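Local coordinates for protein HhaI Restriction Endonuclease (PDB 6UKF) that probably cleaves double-stranded DNA as a type II restriction endonuclease that recognises a short GCGC sequence, at residues A[4-9]-A[47-52]; A[127-132]-A[142-147]; A[34-37]-A[43-46]. All blocks are in the same frame, centred on the assembly; numbering follows the deposited sequence. Where two conformers were deposited one is given.

Contact 1 (A[4-9]-A[47-52]); sequences KEFEVF and AKMPHS. With EDO (1,2-ethanediol), chain E; nucleotides of chain B.
Phe6 of helix 3-18 reaches Met49 through apolar contacts. With its CG trans to the backbone N (chi1 -176°), the ring lies beneath Met49 CG, which stands 4.0 Å from the Phe6 ring centroid and 25° off the normal. That puts it over a face, displaced toward the rim, as a CH-pi contact. Met49 bends at its last torsion, and its SD sits obliquely, 5.0 Å from the Phe6 centroid, in a Met-aromatic contact. Phe6 CE2 also comes within 3.3 Å of Lys48 O, a carbonyl that accepts a hydrogen bond from Thr131 OG1. At the next residue, Glu7 CG packs on the small Ala47, at 4.1 Å from its CB.

Glu46, Ala47 and Lys48 form an E-x-K run, as in PD-(D/E)XK nucleases, and the phosphate contacts are consistent with that fold. Lys48 NZ bridges two consecutive phosphates of DNA chain B, at 2.8 Å from OP2 of DA10 and 2.9 Å from OP2 of DC9. The Met49 amide holds the DA10 phosphate by its other oxygen, N to OP1 at 3.1 Å and nearly straight (167°). Glu7 OE2 faces the same backbone, 3.5 Å from C5' of DC9.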
loop_
_atom_site.group_PDB
_atom_site.type_symbol
_atom_site.label_atom_id
_atom_site.label_comp_id
_atom_site.label_asym_id
_atom_site.label_seq_id
_atom_site.Cartn_x
_atom_site.Cartn_y
_atom_site.Cartn_z
ATOM N N LYS A 4 -9.765 2.100 5.729
ATOM C CA LYS A 4 -10.747 1.071 5.397
ATOM C C LYS A 4 -12.146 1.667 5.321
ATOM O O LYS A 4 -12.904 1.386 4.384
ATOM C CB LYS A 4 -10.691 -0.065 6.417
ATOM C CG LYS A 4 -9.367 -0.808 6.435
ATOM C CD LYS A 4 -9.388 -1.961 7.415
ATOM C CE LYS A 4 -8.028 -2.631 7.490
ATOM N N GLU A 5 -12.503 2.500 6.300
ATOM C CA GLU A 5 -13.785 3.194 6.261
ATOM C C GLU A 5 -13.867 4.114 5.051
ATOM O O GLU A 5 -14.933 4.260 4.441
ATOM C CB GLU A 5 -13.964 3.989 7.555
ATOM C CG GLU A 5 -14.011 3.114 8.797
ATOM C CD GLU A 5 -13.561 3.829 10.061
ATOM O OE1 GLU A 5 -13.242 4.969 10.011
ATOM O OE2 GLU A 5 -13.527 3.129 11.188
ATOM N N PHE A 6 -12.746 4.740 4.688
ATOM C CA PHE A 6 -12.731 5.631 3.533
ATOM C C PHE A 6 -13.034 4.875 2.246
ATOM O O PHE A 6 -13.778 5.366 1.388
ATOM C CB PHE A 6 -11.370 6.315 3.428
ATOM C CG PHE A 6 -11.289 7.321 2.323
ATOM C CD1 PHE A 6 -11.807 8.591 2.495
ATOM C CD2 PHE A 6 -10.701 7.001 1.110
ATOM C CE1 PHE A 6 -11.740 9.524 1.480
ATOM C CE2 PHE A 6 -10.631 7.932 0.091
ATOM C CZ PHE A 6 -11.151 9.195 0.276
ATOM N N GLU A 7 -12.460 3.684 2.085
ATOM C CA GLU A 7 -12.710 2.915 0.869
ATOM C C GLU A 7 -14.172 2.490 0.775
ATOM O O GLU A 7 -14.763 2.520 -0.310
ATOM C CB GLU A 7 -11.758 1.722 0.801
ATOM C CG GLU A 7 -10.306 2.155 0.607
ATOM C CD GLU A 7 -9.343 1.001 0.398
ATOM O OE1 GLU A 7 -9.731 -0.108 0.563
ATOM O OE2 GLU A 7 -8.089 1.293 0.049
ATOM N N VAL A 8 -14.781 2.116 1.902
ATOM C CA VAL A 8 -16.208 1.797 1.903
ATOM C C VAL A 8 -17.027 3.037 1.557
ATOM O O VAL A 8 -18.003 2.969 0.799
ATOM C CB VAL A 8 -16.610 1.202 3.266
ATOM C CG1 VAL A 8 -18.117 1.022 3.353
ATOM C CG2 VAL A 8 -15.897 -0.126 3.504
ATOM N N PHE A 9 -16.649 4.183 2.128
ATOM C CA PHE A 9 -17.278 5.465 1.816
ATOM C C PHE A 9 -17.258 5.735 0.315
ATOM O O PHE A 9 -18.271 6.144 -0.269
ATOM C CB PHE A 9 -16.499 6.527 2.609
ATOM C CG PHE A 9 -17.007 7.937 2.480
ATOM C CD1 PHE A 9 -18.328 8.265 2.738
ATOM C CD2 PHE A 9 -16.119 8.955 2.174
ATOM C CE1 PHE A 9 -18.757 9.583 2.643
ATOM C CE2 PHE A 9 -16.540 10.263 2.084
ATOM C CZ PHE A 9 -17.858 10.578 2.317
ATOM N N ALA A 47 -8.946 4.044 -4.713
ATOM C CA ALA A 47 -9.340 5.022 -3.711
ATOM C C ALA A 47 -8.091 5.448 -2.950
ATOM O O ALA A 47 -7.281 4.606 -2.546
ATOM C CB ALA A 47 -10.379 4.434 -2.758
ATOM N N LYS A 48 -7.920 6.755 -2.781
ATOM C CA LYS A 48 -6.783 7.293 -2.049
ATOM C C LYS A 48 -7.271 8.374 -1.104
ATOM O O LYS A 48 -8.016 9.270 -1.513
ATOM C CB LYS A 48 -5.744 7.899 -3.000
ATOM C CG LYS A 48 -4.944 6.873 -3.777
ATOM C CD LYS A 48 -3.962 6.148 -2.873
ATOM C CE LYS A 48 -3.504 4.844 -3.480
ATOM N NZ LYS A 48 -2.709 4.033 -2.515
ATOM N N MET A 49 -6.840 8.297 0.150
ATOM C CA MET A 49 -7.072 9.391 1.069
ATOM C C MET A 49 -6.188 10.573 0.681
ATOM O O MET A 49 -5.239 10.426 -0.095
ATOM C CB MET A 49 -6.779 8.952 2.499
ATOM C CG MET A 49 -7.669 7.816 2.967
ATOM S SD MET A 49 -7.672 7.585 4.754
ATOM C CE MET A 49 -8.687 8.971 5.263
ATOM N N PRO A 50 -6.494 11.765 1.194
ATOM C CA PRO A 50 -5.693 12.941 0.822
ATOM C C PRO A 50 -4.201 12.787 1.059
ATOM O O PRO A 50 -3.411 13.352 0.296
ATOM C CB PRO A 50 -6.308 14.060 1.672
ATOM C CG PRO A 50 -7.731 13.643 1.836
ATOM C CD PRO A 50 -7.710 12.139 1.941
ATOM N N HIS A 51 -3.787 12.053 2.090
ATOM C CA HIS A 51 -2.377 11.779 2.356
ATOM C C HIS A 51 -2.193 10.270 2.324
ATOM O O HIS A 51 -2.606 9.568 3.253
ATOM C CB HIS A 51 -1.956 12.356 3.703
ATOM C CG HIS A 51 -2.195 13.827 3.817
ATOM N ND1 HIS A 51 -1.332 14.764 3.290
ATOM C CD2 HIS A 51 -3.211 14.524 4.378
ATOM C CE1 HIS A 51 -1.800 15.975 3.532
ATOM N NE2 HIS A 51 -2.938 15.857 4.191
ATOM N N SER A 52 -1.580 9.775 1.253
ATOM C CA SER A 52 -1.468 8.352 0.993
ATOM C C SER A 52 -0.090 8.047 0.425
ATOM O O SER A 52 0.680 8.947 0.082
ATOM C CB SER A 52 -2.517 7.895 -0.030
ATOM O OG SER A 52 -3.832 8.151 0.420
HETATM C C1 EDO E . -4.716 10.900 6.842
HETATM O O1 EDO E . -3.489 11.637 6.894
HETATM C C2 EDO E . -4.975 10.422 5.416
HETATM O O2 EDO E . -5.321 11.537 4.584
ATOM P P DA B 10 -4.483 4.845 1.249
ATOM O OP1 DA B 10 -5.768 5.565 1.130
ATOM O OP2 DA B 10 -3.704 4.511 0.037
ATOM O "O5'" DA B 10 -3.468 5.655 2.185
ATOM C "C5'" DA B 10 -3.950 6.418 3.276
ATOM C "C4'" DA B 10 -3.683 5.701 4.576
ATOM O "O4'" DA B 10 -2.256 5.455 4.726
ATOM C "C3'" DA B 10 -4.101 6.464 5.829
ATOM O "O3'" DA B 10 -4.621 5.536 6.765
ATOM C "C2'" DA B 10 -2.809 7.137 6.280
ATOM C "C1'" DA B 10 -1.762 6.108 5.888
ATOM N N9 DA B 10 -0.453 6.652 5.560
ATOM C C8 DA B 10 -0.177 7.705 4.734
ATOM N N7 DA B 10 1.103 7.954 4.604
ATOM C C5 DA B 10 1.710 6.986 5.385
ATOM C C6 DA B 10 3.059 6.708 5.668
ATOM N N6 DA B 10 4.072 7.418 5.168
ATOM N N1 DA B 10 3.325 5.670 6.491
ATOM C C2 DA B 10 2.305 4.963 6.989
ATOM N N3 DA B 10 0.998 5.129 6.793
ATOM C C4 DA B 10 0.766 6.170 5.974
ATOM P P DC B 9 -3.564 0.539 -1.929
ATOM O OP1 DC B 9 -4.929 0.725 -2.460
ATOM O OP2 DC B 9 -2.403 1.155 -2.607
ATOM O "O5'" DC B 9 -3.530 1.028 -0.415
ATOM C "C5'" DC B 9 -4.647 0.793 0.407
ATOM C "C4'" DC B 9 -4.337 1.100 1.844
ATOM O "O4'" DC B 9 -3.291 0.219 2.342
ATOM C "C3'" DC B 9 -3.785 2.491 2.116
ATOM O "O3'" DC B 9 -4.778 3.484 2.059
ATOM C "C2'" DC B 9 -3.199 2.286 3.518
ATOM C "C1'" DC B 9 -2.598 0.872 3.394
ATOM N N1 DC B 9 -1.144 0.909 3.095
ATOM C C2 DC B 9 -0.246 0.945 4.156
ATOM O O2 DC B 9 -0.687 0.908 5.311
ATOM N N3 DC B 9 1.081 1.005 3.895
ATOM C C4 DC B 9 1.513 1.045 2.634
ATOM N N4 DC B 9 2.835 1.104 2.430
ATOM C C5 DC B 9 0.607 1.026 1.530
ATOM C C6 DC B 9 -0.703 0.966 1.804
#

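Contact 2 (A[127-132]-A[142-147]). With PO4 (phosphate ion), chain Q.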
loop_
_atom_site.group_PDB
_atom_site.type_symbol
_atom_site.label_atom_id
_atom_site.label_comp_id
_atom_site.label_asym_id
_atom_site.label_seq_id
_atom_site.Cartn_x
_atom_site.Cartn_y
_atom_site.Cartn_z
ATOM N N LYS A 127 -7.791 2.689 -14.169
ATOM C CA LYS A 127 -8.032 3.781 -15.099
ATOM C C LYS A 127 -8.440 5.073 -14.408
ATOM O O LYS A 127 -8.293 6.146 -15.002
ATOM C CB LYS A 127 -9.138 3.400 -16.093
ATOM C CG LYS A 127 -8.741 2.398 -17.173
ATOM C CD LYS A 127 -9.879 2.230 -18.171
ATOM C CE LYS A 127 -9.726 0.985 -19.035
ATOM N NZ LYS A 127 -8.724 1.160 -20.125
ATOM N N PHE A 128 -8.954 4.992 -13.183
ATOM C CA PHE A 128 -9.425 6.161 -12.460
ATOM C C PHE A 128 -9.034 6.043 -10.997
ATOM O O PHE A 128 -8.851 4.944 -10.469
ATOM C CB PHE A 128 -10.951 6.308 -12.552
ATOM C CG PHE A 128 -11.428 6.732 -13.906
ATOM C CD1 PHE A 128 -11.616 5.800 -14.913
ATOM C CD2 PHE A 128 -11.673 8.067 -14.181
ATOM C CE1 PHE A 128 -12.043 6.192 -16.167
ATOM C CE2 PHE A 128 -12.100 8.463 -15.435
ATOM C CZ PHE A 128 -12.283 7.524 -16.428
ATOM N N PHE A 129 -8.896 7.201 -10.364
ATOM C CA PHE A 129 -8.746 7.324 -8.925
ATOM C C PHE A 129 -9.967 8.046 -8.372
ATOM O O PHE A 129 -10.588 8.864 -9.057
ATOM C CB PHE A 129 -7.493 8.136 -8.574
ATOM C CG PHE A 129 -6.217 7.333 -8.560
ATOM C CD1 PHE A 129 -5.745 6.719 -9.709
ATOM C CD2 PHE A 129 -5.477 7.211 -7.394
ATOM C CE1 PHE A 129 -4.571 5.986 -9.688
ATOM C CE2 PHE A 129 -4.302 6.484 -7.371
ATOM C CZ PHE A 129 -3.849 5.871 -8.520
ATOM N N ILE A 130 -10.305 7.736 -7.125
ATOM C CA ILE A 130 -11.321 8.470 -6.382
ATOM C C ILE A 130 -10.716 8.907 -5.057
ATOM O O ILE A 130 -10.018 8.132 -4.392
ATOM C CB ILE A 130 -12.616 7.656 -6.183
ATOM C CG1 ILE A 130 -13.670 8.500 -5.457
ATOM C CG2 ILE A 130 -12.343 6.353 -5.440
ATOM C CD1 ILE A 130 -15.061 7.910 -5.505
ATOM N N THR A 131 -10.953 10.161 -4.693
ATOM C CA THR A 131 -10.513 10.703 -3.421
ATOM C C THR A 131 -11.592 11.668 -2.947
ATOM O O THR A 131 -12.673 11.757 -3.537
ATOM C CB THR A 131 -9.112 11.322 -3.551
ATOM O OG1 THR A 131 -8.636 11.714 -2.259
ATOM C CG2 THR A 131 -9.123 12.536 -4.470
ATOM N N SER A 132 -11.309 12.389 -1.868
ATOM C CA SER A 132 -12.276 13.338 -1.343
ATOM C C SER A 132 -11.550 14.418 -0.559
ATOM O O SER A 132 -10.627 14.128 0.205
ATOM C CB SER A 132 -13.301 12.646 -0.437
ATOM O OG SER A 132 -14.058 13.599 0.291
ATOM N N GLU A 142 -4.491 9.459 -16.440
ATOM C CA GLU A 142 -3.683 10.326 -17.291
ATOM C C GLU A 142 -3.599 11.762 -16.781
ATOM O O GLU A 142 -2.731 12.508 -17.247
ATOM C CB GLU A 142 -4.204 10.313 -18.731
ATOM C CG GLU A 142 -5.653 10.726 -18.881
ATOM C CD GLU A 142 -6.606 9.544 -18.942
ATOM O OE1 GLU A 142 -7.684 9.693 -19.552
ATOM O OE2 GLU A 142 -6.303 8.472 -18.370
ATOM N N HIS A 143 -4.458 12.170 -15.843
ATOM C CA HIS A 143 -4.448 13.530 -15.315
ATOM C C HIS A 143 -4.002 13.597 -13.859
ATOM O O HIS A 143 -4.260 14.596 -13.181
ATOM C CB HIS A 143 -5.813 14.186 -15.495
ATOM C CG HIS A 143 -6.125 14.513 -16.919
ATOM N ND1 HIS A 143 -7.277 15.164 -17.294
ATOM C CD2 HIS A 143 -5.431 14.288 -18.059
ATOM C CE1 HIS A 143 -7.290 15.316 -18.604
ATOM N NE2 HIS A 143 -6.181 14.794 -19.093
ATOM N N PHE A 144 -3.291 12.570 -13.393
ATOM C CA PHE A 144 -2.919 12.452 -11.985
ATOM C C PHE A 144 -2.276 13.720 -11.436
ATOM O O PHE A 144 -2.570 14.129 -10.306
ATOM C CB PHE A 144 -1.957 11.269 -11.841
ATOM C CG PHE A 144 -1.751 10.818 -10.431
ATOM C CD1 PHE A 144 -2.573 9.856 -9.879
ATOM C CD2 PHE A 144 -0.729 11.342 -9.661
ATOM C CE1 PHE A 144 -2.388 9.428 -8.582
ATOM C CE2 PHE A 144 -0.542 10.919 -8.363
ATOM C CZ PHE A 144 -1.374 9.961 -7.825
ATOM N N GLU A 145 -1.380 14.343 -12.204
ATOM C CA GLU A 145 -0.596 15.452 -11.671
ATOM C C GLU A 145 -1.446 16.674 -11.350
ATOM O O GLU A 145 -0.990 17.551 -10.609
ATOM C CB GLU A 145 0.534 15.828 -12.638
ATOM C CG GLU A 145 0.111 16.596 -13.894
ATOM C CD GLU A 145 -0.489 15.711 -14.977
ATOM O OE1 GLU A 145 -0.679 14.559 -14.748
ATOM O OE2 GLU A 145 -0.776 16.271 -16.150
ATOM N N HIS A 146 -2.656 16.762 -11.899
ATOM C CA HIS A 146 -3.532 17.885 -11.604
ATOM C C HIS A 146 -4.202 17.767 -10.245
ATOM O O HIS A 146 -4.841 18.727 -9.801
ATOM C CB HIS A 146 -4.592 18.014 -12.698
ATOM C CG HIS A 146 -4.019 18.309 -14.048
ATOM N ND1 HIS A 146 -3.386 19.497 -14.342
ATOM C CD2 HIS A 146 -3.973 17.567 -15.179
ATOM C CE1 HIS A 146 -2.979 19.476 -15.598
ATOM N NE2 HIS A 146 -3.324 18.317 -16.129
ATOM N N TYR A 147 -4.060 16.630 -9.577
ATOM C CA TYR A 147 -4.760 16.355 -8.331
ATOM C C TYR A 147 -3.839 16.132 -7.148
ATOM O O TYR A 147 -4.185 16.527 -6.033
ATOM C CB TYR A 147 -5.655 15.124 -8.514
ATOM C CG TYR A 147 -6.746 15.376 -9.517
ATOM C CD1 TYR A 147 -6.539 15.139 -10.868
ATOM C CD2 TYR A 147 -7.973 15.889 -9.122
ATOM C CE1 TYR A 147 -7.532 15.386 -11.795
ATOM C CE2 TYR A 147 -8.971 16.137 -10.040
ATOM C CZ TYR A 147 -8.745 15.888 -11.374
ATOM O OH TYR A 147 -9.744 16.132 -12.286
HETATM P P PO4 Q . -1.799 21.803 -12.187
HETATM O O1 PO4 Q . -1.824 22.185 -10.727
HETATM O O2 PO4 Q . -1.183 22.925 -12.986
HETATM O O3 PO4 Q . -0.985 20.547 -12.372
HETATM O O4 PO4 Q . -3.207 21.560 -12.673
HETATM O O HOH W 1 -8.189 6.452 -17.818
#
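Phe129 and Phe144 meet as a T-shaped pair, the edge of Phe144 directed at a face of Phe129. Their centroids are 5.2 Å apart and the planes stand at 79°, close to perpendicular. A single corner does the touching: Phe144 CE1 approaches Phe129 CE2 to 3.7 Å and Phe129 CZ to 3.8 Å, so it lies over the rim of the Phe129 ring and not over its middle. Phe144 owes this reach to its first torsion (chi1 -166°), which carries the ring away from its own backbone N and across to the strand.

A backbone hydrogen bond from Tyr147 N to Phe144 O (3.0 Å) closes the helix-like turn that carries Phe144. Polar contact between the segments runs through a water, which donates to Lys127 O at 2.8 Å and to Glu142 OE2 at 2.8 Å. Farther along, the His146 ring takes a phosphate ion, probably from the crystallisation liquor, at its edge: ND1 donates to O4 at 2.7 Å, nearly straight at 174°, and Lys237 NZ binds the same ion.

The contact is structural packing between strand 126-132 and the loop joining strands 136-140 and 148-156. Helix 110-123 adds Tyr121 edge-to-face with Phe129, Phe148 of the next strand meets the Phe144 ring, and helix 242-255 touches Tyr147 through Ile244 and Leu245.

Contact 3 (A[34-37]-A[43-46]); sequences DILF and FYIE. With EDO (1,2-ethanediol), chain O; nucleotides of chain B.
Two carboxylates converge where the hairpin meets DNA: Asp34 OD1 lies 3.7 Å from Glu46 OE2, their planes turned 68° apart. Glu46 was modelled in two conformers, so this spacing holds for one of them. The segments belong to the antiparallel hairpin of strands 35-37 and 43-47, and the order Asp34, then Glu46, with Lys48 two residues later, is consistent with a variant of the PD-(D/E)XK signature, with Ser33 before the Asp. In keeping with that, both acids face the phosphate of DC9 of chain B, Asp34 OD1 at 3.2 Å from its OP1.

Behind the acids the strands are joined by backbone bonds, Ile45 N to Ile35 O at 2.8 Å and Phe37 N to Phe43 O at 2.9 Å. Asp34 N, just outside this ladder, is buried without a partner in the model. Ile35 and Ile45 flank one another on the face that holds Phe37 and Phe43, and helix 3-18 covers it with Val11 and Leu14.

On the other face Leu36 crosses Tyr44, laying CD1 over the middle of the ring, 3.9 Å from the Tyr44 centroid. The phenylalanines repeat this on the opposite face: Phe43 holds its ring between its own N and carbonyl carbon (chi1 55°), which brings that ring under Phe37 CB, 4.1 Å from the Phe43 centroid and only 11° off its normal.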
loop_
_atom_site.group_PDB
_atom_site.type_symbol
_atom_site.label_atom_id
_atom_site.label_comp_id
_atom_site.label_asym_id
_atom_site.label_seq_id
_atom_site.Cartn_x
_atom_site.Cartn_y
_atom_site.Cartn_z
ATOM N N ASP A 34 -8.679 -2.141 -5.606
ATOM C CA ASP A 34 -9.598 -2.680 -4.613
ATOM C C ASP A 34 -11.047 -2.516 -5.045
ATOM O O ASP A 34 -11.921 -3.239 -4.535
ATOM C CB ASP A 34 -9.383 -2.021 -3.220
ATOM C CG ASP A 34 -8.046 -2.345 -2.603
ATOM O OD1 ASP A 34 -7.303 -1.402 -2.683
ATOM O OD2 ASP A 34 -7.907 -3.541 -2.105
ATOM N N ILE A 35 -11.316 -1.611 -5.994
ATOM C CA ILE A 35 -12.660 -1.354 -6.518
ATOM C C ILE A 35 -12.673 -1.648 -8.018
ATOM O O ILE A 35 -11.869 -1.077 -8.765
ATOM C CB ILE A 35 -13.112 0.093 -6.236
ATOM C CG1 ILE A 35 -12.824 0.493 -4.782
ATOM C CG2 ILE A 35 -14.578 0.291 -6.588
ATOM C CD1 ILE A 35 -13.600 1.701 -4.313
ATOM N N LEU A 36 -13.580 -2.539 -8.448
ATOM C CA LEU A 36 -13.735 -2.947 -9.839
ATOM C C LEU A 36 -15.071 -2.449 -10.370
ATOM O O LEU A 36 -16.122 -2.726 -9.783
ATOM C CB LEU A 36 -13.682 -4.470 -9.948
ATOM C CG LEU A 36 -13.944 -5.029 -11.347
ATOM C CD1 LEU A 36 -12.877 -4.576 -12.328
ATOM C CD2 LEU A 36 -14.020 -6.540 -11.280
ATOM N N PHE A 37 -15.025 -1.722 -11.480
ATOM C CA PHE A 37 -16.228 -1.427 -12.244
ATOM C C PHE A 37 -16.530 -2.630 -13.131
ATOM O O PHE A 37 -15.697 -3.018 -13.958
ATOM C CB PHE A 37 -16.040 -0.177 -13.094
ATOM C CG PHE A 37 -17.139 0.026 -14.083
ATOM C CD1 PHE A 37 -18.430 0.276 -13.652
ATOM C CD2 PHE A 37 -16.893 -0.065 -15.441
ATOM C CE1 PHE A 37 -19.453 0.450 -14.560
ATOM C CE2 PHE A 37 -17.911 0.107 -16.353
ATOM C CZ PHE A 37 -19.195 0.365 -15.913
ATOM N N PHE A 43 -12.772 -1.766 -15.469
ATOM C CA PHE A 43 -11.500 -1.207 -15.040
ATOM C C PHE A 43 -11.525 -1.094 -13.528
ATOM O O PHE A 43 -12.588 -1.114 -12.900
ATOM C CB PHE A 43 -11.227 0.167 -15.666
ATOM C CG PHE A 43 -12.317 1.174 -15.428
ATOM C CD1 PHE A 43 -13.318 1.353 -16.365
ATOM C CD2 PHE A 43 -12.345 1.939 -14.273
ATOM C CE1 PHE A 43 -14.329 2.270 -16.158
ATOM C CE2 PHE A 43 -13.355 2.859 -14.060
ATOM C CZ PHE A 43 -14.347 3.027 -15.007
ATOM N N TYR A 44 -10.336 -0.978 -12.952
ATOM C CA TYR A 44 -10.206 -0.774 -11.522
ATOM C C TYR A 44 -10.129 0.714 -11.205
ATOM O O TYR A 44 -9.675 1.529 -12.016
ATOM C CB TYR A 44 -8.977 -1.500 -10.971
ATOM C CG TYR A 44 -9.119 -3.006 -10.978
ATOM C CD1 TYR A 44 -9.694 -3.678 -9.907
ATOM C CD2 TYR A 44 -8.682 -3.757 -12.061
ATOM C CE1 TYR A 44 -9.826 -5.054 -9.913
ATOM C CE2 TYR A 44 -8.809 -5.131 -12.076
ATOM C CZ TYR A 44 -9.382 -5.775 -11.001
ATOM O OH TYR A 44 -9.509 -7.144 -11.011
ATOM N N ILE A 45 -10.607 1.055 -10.012
ATOM C CA ILE A 45 -10.591 2.411 -9.481
ATOM C C ILE A 45 -9.814 2.362 -8.175
ATOM O O ILE A 45 -10.099 1.526 -7.310
ATOM C CB ILE A 45 -12.020 2.929 -9.233
ATOM C CG1 ILE A 45 -12.825 2.930 -10.537
ATOM C CG2 ILE A 45 -11.993 4.332 -8.620
ATOM C CD1 ILE A 45 -14.321 3.005 -10.325
ATOM N N GLU A 46 -8.832 3.239 -8.036
ATOM C CA GLU A 46 -8.016 3.313 -6.832
ATOM C C GLU A 46 -8.565 4.412 -5.933
ATOM O O GLU A 46 -8.639 5.575 -6.342
ATOM C CB GLU A 46 -6.555 3.598 -7.174
ATOM C CG GLU A 46 -5.648 2.389 -7.029
ATOM C CD GLU A 46 -5.680 1.809 -5.627
ATOM O OE1 GLU A 46 -5.602 2.592 -4.658
ATOM O OE2 GLU A 46 -5.805 0.573 -5.490
HETATM C C1 EDO O . -3.323 -0.755 -6.605
HETATM O O1 EDO O . -3.904 -1.570 -5.583
HETATM C C2 EDO O . -2.857 -1.612 -7.771
HETATM O O2 EDO O . -1.916 -2.580 -7.300
ATOM P P DC B 9 -3.564 0.539 -1.929
ATOM O OP1 DC B 9 -4.929 0.725 -2.460
ATOM O OP2 DC B 9 -2.403 1.155 -2.607
ATOM O "O5'" DC B 9 -3.530 1.028 -0.415
ATOM C "C5'" DC B 9 -4.647 0.793 0.407
ATOM C "C4'" DC B 9 -4.337 1.100 1.844
ATOM O "O4'" DC B 9 -3.291 0.219 2.342
ATOM C "C3'" DC B 9 -3.785 2.491 2.116
ATOM O "O3'" DC B 9 -4.778 3.484 2.059
ATOM C "C2'" DC B 9 -3.199 2.286 3.518
ATOM C "C1'" DC B 9 -2.598 0.872 3.394
ATOM N N1 DC B 9 -1.144 0.909 3.095
ATOM C C2 DC B 9 -0.246 0.945 4.156
ATOM O O2 DC B 9 -0.687 0.908 5.311
ATOM N N3 DC B 9 1.081 1.005 3.895
ATOM C C4 DC B 9 1.513 1.045 2.634
ATOM N N4 DC B 9 2.835 1.104 2.430
ATOM C C5 DC B 9 0.607 1.026 1.530
ATOM C C6 DC B 9 -0.703 0.966 1.804
#

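In the fold
The three contacts lie with their centres about 13 Å apart and all draw on the mixed five-stranded sheet, contact 3 being two of its neighbouring strands. In sequence, contact 3 falls between the two segments of contact 1, and contact 2 comes later. Strand 43-47 feeds directly into contact 1 and pairs in parallel with strand 126-132 of contact 2, where Ile130 N probably bonds to Glu46 O and Lys48 N to Ile130 O. Helix 3-18 supplies one side of contact 1 and packs on the Ile35/Ile45 face of contact 3. Contacts 1 and 3 place Asp34, Glu46 and Lys48 beside the DNA backbone; contact 2 is packing, its nearest atom about 7 Å from the nucleic acid.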